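Local coordinates for protein transferrin (Manduca sexta, PDB 6WB6) that binds a single ferric ion together with a carbonate anion and transports iron in the tobacco hornworm, at residues M582-T587 against E648-I653. Numbering follows the deposited sequence.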
# COMPACT_ATOMS: atom_id res chain seq x y z
N MET A 582 -20.84 11.91 5.48
CA MET A 582 -19.87 11.08 4.80
C MET A 582 -20.56 9.83 4.27
O MET A 582 -21.48 9.29 4.90
CB MET A 582 -18.74 10.69 5.75
CG MET A 582 -17.59 10.03 5.04
SD MET A 582 -16.25 9.64 6.16
CE MET A 582 -16.86 8.10 6.76
N ALA A 583 -20.14 9.39 3.11
CA ALA A 583 -20.78 8.28 2.43
C ALA A 583 -20.03 6.99 2.73
O ALA A 583 -18.80 6.97 2.67
CB ALA A 583 -20.80 8.53 0.93
N PRO A 584 -20.72 5.90 3.06
CA PRO A 584 -19.99 4.64 3.23
C PRO A 584 -19.39 4.22 1.90
O PRO A 584 -20.08 4.14 0.89
CB PRO A 584 -21.08 3.66 3.72
CG PRO A 584 -22.35 4.26 3.26
CD PRO A 584 -22.16 5.74 3.27
N SER A 585 -18.08 4.02 1.90
CA SER A 585 -17.36 3.49 0.76
C SER A 585 -17.17 2.01 0.98
O SER A 585 -17.31 1.52 2.10
CB SER A 585 -15.98 4.15 0.59
OG SER A 585 -15.04 3.60 1.49
N ARG A 586 -16.83 1.28 -0.09
CA ARG A 586 -16.55 -0.13 0.09
C ARG A 586 -15.70 -0.30 1.34
O ARG A 586 -14.66 0.35 1.50
CB ARG A 586 -15.81 -0.71 -1.11
CG ARG A 586 -15.30 -2.09 -0.88
CD ARG A 586 -14.89 -2.77 -2.19
NE ARG A 586 -16.04 -2.98 -3.06
CZ ARG A 586 -15.97 -3.46 -4.30
NH1 ARG A 586 -14.81 -3.80 -4.85
NH2 ARG A 586 -17.07 -3.61 -5.00
N THR A 587 -16.16 -1.18 2.23
CA THR A 587 -15.63 -1.34 3.59
C THR A 587 -15.36 -2.80 3.87
O THR A 587 -16.19 -3.66 3.55
CB THR A 587 -16.62 -0.86 4.61
OG1 THR A 587 -16.88 0.53 4.42
CG2 THR A 587 -16.08 -1.09 5.98
N GLU A 648 -20.07 4.43 13.98
CA GLU A 648 -21.24 4.63 14.82
C GLU A 648 -22.25 5.52 14.15
O GLU A 648 -23.46 5.24 14.20
CB GLU A 648 -20.80 5.18 16.17
CG GLU A 648 -20.05 4.11 16.91
CD GLU A 648 -19.44 4.57 18.22
OE1 GLU A 648 -19.39 5.80 18.49
OE2 GLU A 648 -19.02 3.67 18.98
N LYS A 649 -21.79 6.55 13.44
CA LYS A 649 -22.72 7.36 12.67
C LYS A 649 -23.41 6.53 11.58
O LYS A 649 -24.62 6.66 11.37
CB LYS A 649 -22.01 8.56 12.05
CG LYS A 649 -22.93 9.29 11.10
CD LYS A 649 -22.70 10.77 11.02
CE LYS A 649 -23.85 11.43 10.28
NZ LYS A 649 -23.37 12.60 9.52
N PHE A 650 -22.67 5.65 10.89
CA PHE A 650 -23.30 4.82 9.87
C PHE A 650 -24.36 3.92 10.48
O PHE A 650 -25.40 3.67 9.87
CB PHE A 650 -22.25 3.99 9.12
CG PHE A 650 -21.35 4.81 8.21
CD1 PHE A 650 -21.84 5.89 7.48
CD2 PHE A 650 -20.01 4.50 8.09
CE1 PHE A 650 -21.01 6.62 6.67
CE2 PHE A 650 -19.18 5.24 7.29
CZ PHE A 650 -19.68 6.30 6.58
N LYS A 651 -24.12 3.43 11.70
CA LYS A 651 -25.12 2.60 12.37
C LYS A 651 -26.35 3.40 12.73
O LYS A 651 -27.48 2.90 12.63
CB LYS A 651 -24.52 1.96 13.62
CG LYS A 651 -23.55 0.83 13.33
CD LYS A 651 -23.26 0.02 14.57
CE LYS A 651 -22.63 0.86 15.66
NZ LYS A 651 -21.78 0.03 16.51
N THR A 652 -26.18 4.65 13.16
CA THR A 652 -27.35 5.44 13.51
C THR A 652 -28.18 5.74 12.27
O THR A 652 -29.41 5.60 12.29
CB THR A 652 -26.93 6.75 14.22
OG1 THR A 652 -26.12 6.43 15.36
CG2 THR A 652 -28.16 7.53 14.69
N ILE A 653 -27.51 6.10 11.17
CA ILE A 653 -28.23 6.36 9.93
C ILE A 653 -29.06 5.14 9.53
O ILE A 653 -30.26 5.24 9.25
CB ILE A 653 -27.24 6.75 8.83
CG1 ILE A 653 -26.72 8.17 9.12
CG2 ILE A 653 -27.91 6.62 7.47
CD1 ILE A 653 -25.59 8.66 8.18
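In the C-terminal lobe, with its two-domain fold like that of periplasmic binding proteins, segment 582-587 is one of two crossings between the domains, joining the mixed sheet to the antiparallel sheet as hinge strands do in transferrin lobes; here Met-582 and Pro-584 meet Phe-650 of helix 644-659. Phe-650 supplies the helix's close contacts (within 4.5 Å): its CB points toward the crossing segment, and CG anti to the carbonyl carbon (chi1 -70°) carries the ring on to it. One face lies against Pro-584 in a CH-pi contact: CB sits 4.2 Å from the ring centroid and 12° off the normal, hence nearly above the middle. The rest of the proline ring extends past the rim on the CE1 side, CD lying 3.7 Å from Phe-650 CE1. Phe-467 of helix 467-479 also touches Pro-584. The side chains of Met-582 and Phe-650 cross at about a right angle, and the bend at chi3 (84°) sets CE beside the rim, 3.4 Å from Phe-650 CZ. Were Phe-650 an alanine, Pro-584 CB and Met-582 CE would probably lose their aromatic partner and a gap would open between helix and crossing segment. In the ring plane, Met-582 O approaches the edge at CE1 of Phe-650, 3.2 Å away.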